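Ribulose bisphosphate carboxylase (Pyrococcus horikoshii, PDB 2D69) probably catalyses the magnesium-dependent carboxylation of ribulose 1,5-bisphosphate to two molecules of 3-phosphoglycerate, as part of an archaeal pathway of AMP degradation. Local coordinates at residues L273-H278 and G306-H311; D252-G257 and R279-A284; F138-I143 and P342-A347. All blocks are in the same frame, centred on the assembly; numbering follows the deposited sequence.

Contact 1: L273-H278 and G306-H311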
# COMPACT_ATOMS: atom_id res chain seq x y z
N LEU A 273 -6.19 -23.97 4.68
CA LEU A 273 -6.40 -24.52 5.99
C LEU A 273 -7.77 -25.24 6.08
O LEU A 273 -8.79 -24.64 5.72
CB LEU A 273 -6.38 -23.35 6.99
CG LEU A 273 -5.07 -22.57 7.12
CD1 LEU A 273 -5.26 -21.33 7.98
CD2 LEU A 273 -3.99 -23.46 7.76
N ALA A 274 -7.77 -26.48 6.60
CA ALA A 274 -9.01 -27.15 7.02
C ALA A 274 -9.46 -26.58 8.36
O ALA A 274 -8.62 -26.20 9.17
CB ALA A 274 -8.80 -28.59 7.13
N ILE A 275 -10.76 -26.53 8.58
CA ILE A 275 -11.38 -26.02 9.79
C ILE A 275 -11.95 -27.19 10.61
O ILE A 275 -12.72 -28.01 10.12
CB ILE A 275 -12.48 -25.02 9.51
CG1 ILE A 275 -11.95 -23.77 8.79
CG2 ILE A 275 -13.15 -24.55 10.79
CD1 ILE A 275 -13.02 -22.85 8.26
N HIS A 276 -11.51 -27.26 11.85
CA HIS A 276 -12.06 -28.14 12.84
C HIS A 276 -12.96 -27.29 13.72
O HIS A 276 -12.52 -26.35 14.36
CB HIS A 276 -10.96 -28.78 13.68
CG HIS A 276 -11.50 -29.64 14.78
ND1 HIS A 276 -11.59 -31.01 14.68
CD2 HIS A 276 -12.03 -29.31 15.98
CE1 HIS A 276 -12.13 -31.48 15.79
NE2 HIS A 276 -12.44 -30.47 16.59
N ALA A 277 -14.24 -27.62 13.74
CA ALA A 277 -15.19 -26.85 14.52
C ALA A 277 -15.42 -27.56 15.84
O ALA A 277 -15.83 -28.73 15.90
CB ALA A 277 -16.49 -26.72 13.76
N HIS A 278 -15.16 -26.83 16.91
CA HIS A 278 -15.50 -27.22 18.25
C HIS A 278 -16.81 -26.54 18.55
O HIS A 278 -17.04 -25.40 18.16
CB HIS A 278 -14.40 -26.80 19.23
CG HIS A 278 -14.52 -27.44 20.57
ND1 HIS A 278 -15.67 -27.37 21.33
CD2 HIS A 278 -13.64 -28.20 21.27
CE1 HIS A 278 -15.50 -28.08 22.44
NE2 HIS A 278 -14.27 -28.57 22.44
N GLY A 306 -18.82 -24.30 5.58
CA GLY A 306 -17.70 -25.13 5.24
C GLY A 306 -16.69 -25.50 6.29
O GLY A 306 -15.51 -25.36 6.04
N VAL A 307 -17.14 -26.02 7.44
CA VAL A 307 -16.20 -26.66 8.39
C VAL A 307 -15.86 -27.99 7.81
O VAL A 307 -16.68 -28.56 7.10
CB VAL A 307 -16.81 -26.78 9.85
CG1 VAL A 307 -17.22 -25.43 10.35
CG2 VAL A 307 -17.88 -27.77 9.90
N ASP A 308 -14.64 -28.48 8.01
CA ASP A 308 -14.23 -29.77 7.44
C ASP A 308 -14.46 -30.97 8.35
O ASP A 308 -14.48 -32.16 7.89
CB ASP A 308 -12.76 -29.69 7.09
CG ASP A 308 -12.50 -28.65 6.06
OD1 ASP A 308 -12.61 -29.00 4.86
OD2 ASP A 308 -12.16 -27.48 6.36
N GLN A 309 -14.62 -30.68 9.64
CA GLN A 309 -14.90 -31.69 10.68
C GLN A 309 -15.58 -31.02 11.86
O GLN A 309 -15.35 -29.83 12.13
CB GLN A 309 -13.66 -32.48 11.12
CG GLN A 309 -12.51 -31.69 11.54
CD GLN A 309 -11.23 -32.51 11.60
OE1 GLN A 309 -10.57 -32.56 12.65
NE2 GLN A 309 -10.86 -33.08 10.50
N ILE A 310 -16.47 -31.73 12.51
CA ILE A 310 -17.22 -31.13 13.63
C ILE A 310 -17.65 -32.22 14.62
O ILE A 310 -17.99 -33.35 14.21
CB ILE A 310 -18.47 -30.33 13.12
CG1 ILE A 310 -19.17 -29.59 14.24
CG2 ILE A 310 -19.45 -31.25 12.46
CD1 ILE A 310 -20.18 -28.59 13.76
N HIS A 311 -17.58 -31.88 15.90
CA HIS A 311 -17.98 -32.74 17.01
C HIS A 311 -19.45 -33.00 16.89
O HIS A 311 -20.18 -32.04 16.77
CB HIS A 311 -17.71 -32.03 18.36
CG HIS A 311 -16.26 -31.92 18.72
ND1 HIS A 311 -15.57 -32.93 19.36
CD2 HIS A 311 -15.37 -30.91 18.57
CE1 HIS A 311 -14.31 -32.56 19.54
NE2 HIS A 311 -14.16 -31.33 19.09
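The His276 ring is met across the contact at its edge, by Gln309 OE1 on the ND1 side and by His311 NE2 near its own NE2. His276 ND1 donates to Gln309 OE1 at 2.8 Å: the donor angle is 172°, the acceptor lies in the ring plane, and the proton meets a lone pair of the amide oxygen. A straight, in-plane bond of this kind helps set the ring's rotation, while the amide plane stands steeply to it. Gln309 gets there with CG in the crowded position between backbone N and carbonyl carbon (chi1 53°). The His311 ring turns its CD2 edge to one face of His278, centroids 4.8 Å apart. The His276 and His311 rings, centroids 5.0 Å apart, meet obliquely, and the three histidines form an aromatic cluster. On the other side of the sheet Val307 CG1 lies 3.7 Å from Ala277 CB, with Ile310 CG1 beside the same methyl.

The axes of strands 274-278 and 309-311 run parallel, 9° apart. Ala277 N donates to Gln309 O at 3.0 Å. Two residues earlier on the same strand, Ile275 O accepts from Asp308 N at 2.9 Å and, weakly, from Gln309 N. Asp308 OD2 accepts from Ile275 N at 2.8 Å on its anti side, so a carboxylate takes up a strand N-H just before the first bridge; its OD1 binds the backbone of Phe138 and Gly139. Gly306, with positive phi, closes helix 295-305 in a Schellman motif.

His278 is a predicted proton acceptor, its ND1 hydrogen-bonded to Ala280 N, and His311 a predicted substrate-binding residue; both touch Lys186, predicted to bind magnesium through a carbamate absent here. In the parallel barrel sheet, strand 248-252 bonds to the far edge of 274-278, and strand 344-348 flanks 309-311.

Contact 2: D252-G257 and R279-A284; sequences DIVVAG and RAMHAA. With SO4 (sulfate ion), chain F.
Val254 and Arg279 bring their CA atoms to 5.7 Å where the short helix 253-256 meets a type II beta turn running from Arg279 to His282. No direct hydrogen bond joins the two segments. Instead, a water accepts from Val255 N and donates to Ala280 O at 2.7 Å, bridging the start of the helix to the turn. The same carbonyl is packed by valine methyl and methine groups: Val255 CG2 approaches Ala280 O to 3.4 Å, and Val254 CB lies nearly as close. Val254 CG1, anti to its backbone N (chi1 -179°), reaches Met281 CE at 3.7 Å; the bend of the methionine at chi3 brings that methyl back over the helix. Val255 CG2 touches the base of the same side chain, at Met281 CB.

Arg279, extended from CG to NE, carries its guanidinium to a sulfate. Arg279 NE donates to sulfate O3 at 3.0 Å (167°) and Arg279 NH2 to sulfate O2 at 3.2 Å, a two-pronged grip with the sulfur in the guanidinium plane. One guanidinium face carries His282 NE2, 3.3 Å above its centre, while His282 ND1 bonds to Thr286. The segments lead on from strands 248-252 and 274-278, at the end of the TIM barrel where the active site lies; the sulfate, probably from the crystallisation liquor, marks an anion site consistent with the predicted role of Arg279 in binding substrate.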
# COMPACT_ATOMS: atom_id res chain seq x y z
N ASP A 252 -13.80 -22.52 17.87
CA ASP A 252 -14.95 -22.68 18.71
C ASP A 252 -16.11 -21.91 18.03
O ASP A 252 -16.28 -20.71 18.24
CB ASP A 252 -14.77 -22.10 20.14
CG ASP A 252 -13.64 -22.75 20.97
OD1 ASP A 252 -13.13 -23.85 20.58
OD2 ASP A 252 -13.19 -22.21 22.05
N ILE A 253 -16.89 -22.56 17.17
CA ILE A 253 -17.73 -21.82 16.25
C ILE A 253 -18.96 -21.25 16.87
O ILE A 253 -19.48 -20.30 16.35
CB ILE A 253 -18.12 -22.61 14.98
CG1 ILE A 253 -19.07 -23.78 15.29
CG2 ILE A 253 -16.89 -23.10 14.25
CD1 ILE A 253 -19.60 -24.41 14.09
N VAL A 254 -19.45 -21.85 17.93
CA VAL A 254 -20.65 -21.33 18.59
C VAL A 254 -20.32 -20.10 19.44
O VAL A 254 -21.02 -19.10 19.39
CB VAL A 254 -21.40 -22.40 19.43
CG1 VAL A 254 -22.72 -21.80 20.11
CG2 VAL A 254 -21.77 -23.53 18.55
N VAL A 255 -19.26 -20.18 20.23
CA VAL A 255 -18.79 -19.06 21.01
C VAL A 255 -18.33 -17.90 20.09
O VAL A 255 -18.64 -16.76 20.33
CB VAL A 255 -17.55 -19.48 21.85
CG1 VAL A 255 -17.00 -18.33 22.57
CG2 VAL A 255 -17.91 -20.64 22.83
N ALA A 256 -17.58 -18.21 19.05
CA ALA A 256 -17.19 -17.16 18.09
C ALA A 256 -18.35 -16.54 17.29
O ALA A 256 -18.45 -15.32 17.10
CB ALA A 256 -16.18 -17.72 17.13
N GLY A 257 -19.18 -17.42 16.74
CA GLY A 257 -20.41 -17.03 16.07
C GLY A 257 -20.29 -17.09 14.55
O GLY A 257 -19.22 -17.18 13.98
N ARG A 279 -17.70 -27.24 19.20
CA ARG A 279 -19.06 -26.72 19.37
C ARG A 279 -19.34 -26.25 20.78
O ARG A 279 -20.51 -26.10 21.18
CB ARG A 279 -20.05 -27.82 18.97
CG ARG A 279 -19.92 -29.09 19.82
CD ARG A 279 -20.88 -30.13 19.35
NE ARG A 279 -20.94 -31.26 20.24
CZ ARG A 279 -21.95 -32.13 20.29
NH1 ARG A 279 -23.03 -31.96 19.54
NH2 ARG A 279 -21.91 -33.14 21.18
N ALA A 280 -18.30 -26.01 21.59
CA ALA A 280 -18.56 -25.54 22.97
C ALA A 280 -19.63 -24.44 23.00
O ALA A 280 -19.61 -23.53 22.17
CB ALA A 280 -17.28 -25.04 23.62
N MET A 281 -20.54 -24.54 23.97
CA MET A 281 -21.70 -23.65 24.20
C MET A 281 -22.99 -24.09 23.49
O MET A 281 -24.06 -23.58 23.80
CB MET A 281 -21.39 -22.17 23.87
CG MET A 281 -22.45 -21.17 24.34
SD MET A 281 -21.98 -19.39 24.00
CE MET A 281 -22.87 -19.15 22.74
N HIS A 282 -22.89 -25.00 22.53
CA HIS A 282 -24.07 -25.47 21.77
C HIS A 282 -25.22 -25.92 22.65
O HIS A 282 -26.39 -25.58 22.41
CB HIS A 282 -23.69 -26.61 20.79
CG HIS A 282 -23.47 -27.92 21.46
ND1 HIS A 282 -24.47 -28.85 21.62
CD2 HIS A 282 -22.37 -28.44 22.07
CE1 HIS A 282 -24.00 -29.89 22.28
NE2 HIS A 282 -22.72 -29.67 22.56
N ALA A 283 -24.89 -26.65 23.72
CA ALA A 283 -25.90 -27.30 24.55
C ALA A 283 -26.74 -26.31 25.31
O ALA A 283 -27.79 -26.70 25.88
CB ALA A 283 -25.26 -28.36 25.48
N ALA A 284 -26.33 -25.03 25.34
CA ALA A 284 -27.22 -23.98 25.90
C ALA A 284 -28.53 -23.83 25.13
O ALA A 284 -29.60 -23.42 25.69
CB ALA A 284 -26.47 -22.62 25.94
S SO4 F . -18.27 -32.83 22.43
O1 SO4 F . -17.06 -32.84 23.25
O2 SO4 F . -19.48 -33.05 23.22
O3 SO4 F . -18.35 -31.51 21.79
O4 SO4 F . -18.11 -33.88 21.41
O HOH W 1 -18.01 -23.19 20.06

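Contact 3: F138-I143 and P342-A347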
# COMPACT_ATOMS: atom_id res chain seq x y z
N PHE A 138 -11.85 -28.90 2.09
CA PHE A 138 -11.22 -30.23 2.02
C PHE A 138 -12.23 -31.37 2.16
O PHE A 138 -12.32 -32.26 1.32
CB PHE A 138 -10.09 -30.33 3.04
CG PHE A 138 -8.97 -29.38 2.78
CD1 PHE A 138 -7.93 -29.71 1.89
CD2 PHE A 138 -8.95 -28.12 3.40
CE1 PHE A 138 -6.89 -28.84 1.63
CE2 PHE A 138 -7.89 -27.22 3.16
CZ PHE A 138 -6.86 -27.58 2.25
N GLY A 139 -13.04 -31.30 3.19
CA GLY A 139 -13.88 -32.40 3.59
C GLY A 139 -13.12 -33.67 3.90
O GLY A 139 -11.90 -33.67 4.06
N VAL A 140 -13.86 -34.77 3.87
CA VAL A 140 -13.31 -36.08 4.16
C VAL A 140 -12.16 -36.43 3.22
O VAL A 140 -11.08 -36.82 3.68
CB VAL A 140 -14.45 -37.15 4.10
CG1 VAL A 140 -13.88 -38.59 4.26
CG2 VAL A 140 -15.47 -36.88 5.22
N GLN A 141 -12.39 -36.30 1.90
CA GLN A 141 -11.39 -36.76 0.94
C GLN A 141 -10.19 -35.84 0.92
O GLN A 141 -9.11 -36.30 0.85
CB GLN A 141 -11.97 -37.01 -0.48
CG GLN A 141 -12.98 -38.26 -0.50
CD GLN A 141 -12.48 -39.53 0.27
OE1 GLN A 141 -11.36 -40.03 0.03
NE2 GLN A 141 -13.31 -40.03 1.17
N GLY A 142 -10.38 -34.55 1.11
CA GLY A 142 -9.24 -33.63 1.15
C GLY A 142 -8.32 -33.88 2.33
O GLY A 142 -7.09 -33.88 2.17
N ILE A 143 -8.91 -34.08 3.51
CA ILE A 143 -8.15 -34.36 4.71
C ILE A 143 -7.49 -35.68 4.56
O ILE A 143 -6.30 -35.83 4.86
CB ILE A 143 -9.05 -34.30 5.95
CG1 ILE A 143 -9.37 -32.83 6.30
CG2 ILE A 143 -8.41 -35.01 7.18
CD1 ILE A 143 -10.61 -32.67 7.12
N PRO A 342 -18.39 -33.73 1.79
CA PRO A 342 -18.73 -34.31 3.11
C PRO A 342 -17.74 -33.90 4.22
O PRO A 342 -16.58 -33.64 3.96
CB PRO A 342 -18.70 -35.83 2.86
CG PRO A 342 -17.72 -36.02 1.70
CD PRO A 342 -17.86 -34.73 0.86
N VAL A 343 -18.24 -33.86 5.44
CA VAL A 343 -17.57 -33.42 6.67
C VAL A 343 -17.35 -34.59 7.61
O VAL A 343 -18.26 -35.39 7.85
CB VAL A 343 -18.48 -32.38 7.38
CG1 VAL A 343 -18.00 -32.04 8.80
CG2 VAL A 343 -18.68 -31.12 6.48
N PHE A 344 -16.14 -34.72 8.15
CA PHE A 344 -15.86 -35.70 9.20
C PHE A 344 -16.63 -35.42 10.48
O PHE A 344 -16.47 -34.36 11.07
CB PHE A 344 -14.44 -35.64 9.63
CG PHE A 344 -13.52 -36.58 8.88
CD1 PHE A 344 -12.45 -36.08 8.18
CD2 PHE A 344 -13.68 -37.96 8.98
CE1 PHE A 344 -11.57 -36.93 7.51
CE2 PHE A 344 -12.78 -38.83 8.30
CZ PHE A 344 -11.74 -38.30 7.58
N PRO A 345 -17.40 -36.38 10.95
CA PRO A 345 -17.86 -36.32 12.35
C PRO A 345 -16.67 -36.57 13.27
O PRO A 345 -15.80 -37.38 12.91
CB PRO A 345 -18.86 -37.46 12.47
CG PRO A 345 -19.12 -37.92 11.12
CD PRO A 345 -17.87 -37.60 10.28
N VAL A 346 -16.60 -35.83 14.37
CA VAL A 346 -15.57 -35.94 15.37
C VAL A 346 -16.24 -36.58 16.57
O VAL A 346 -17.22 -36.03 17.14
CB VAL A 346 -14.99 -34.58 15.81
CG1 VAL A 346 -13.94 -34.80 16.96
CG2 VAL A 346 -14.40 -33.74 14.61
N ALA A 347 -15.78 -37.78 16.90
CA ALA A 347 -16.32 -38.51 18.05
C ALA A 347 -15.42 -38.33 19.28
O ALA A 347 -14.19 -38.51 19.19
CB ALA A 347 -16.48 -39.99 17.69
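Val140 is the main bump where helix 139-147 meets the start of strand 344-348 of the Rubisco TIM barrel. Its two methyls cover one face of the Phe344 ring, CG2 at the centre and CG1 toward the rim. Val140 CG2 enters the angle between the Pro342-Val343 backbone and the Phe344 ring: it stands over the ring centre, 4.2 Å from the centroid and 10° off the normal, which meets the geometry of a CH-pi contact. Val140 CG2 also lies 4.1 Å from Pro342 CB, so the proline borders the same hollow. Val140 CG1, placed anti to the backbone N (chi1 174°), lies farther out over the same face, 4.0 Å from Phe344 CZ.

One helical turn on, Ile143 fills the groove along the ring's rim. Ile143 CG2 comes to 3.7 Å from Phe344 CE1, its CB sits in the ring plane at the edge, and CD1 lies near CD1 of the ring. Valine on the face and isoleucine at the rim thus hold the phenyl group from two directions. The ring also touches Gln309 of the neighbouring strand 309-311, and Leu334 of helix 323-334 packs on Val140.

Gly139, at positive phi, lets the backbones close in: Gly139 CA is 3.0 Å from Pro342 O. Pro342 O accepts from Val140 N at 2.9 Å, the donor standing 36° out of the carbonyl plane.

Overall arrangement
All three contacts belong to the catalytic barrel, but at different levels of it. Contact 1 is fully buried and pairs two adjacent strands, mixing backbone ladder bonds with a polar histidine cluster. Contact 2 is only partly buried, lies beside a second subunit, and is joined by apolar packing and one bridging water, with Arg279 turned to an anion. Contact 3, buried and chiefly apolar, sets a helix against the start of a strand. Contact 1 touches both others: His278 O probably bonds to Ile253 N of contact 2, and Ile310 O to Val346 N of contact 3, whose strand 344-348 neighbours 309-311 in the same sheet. Contacts 2 and 3 stay about 7 Å apart at their nearest atoms.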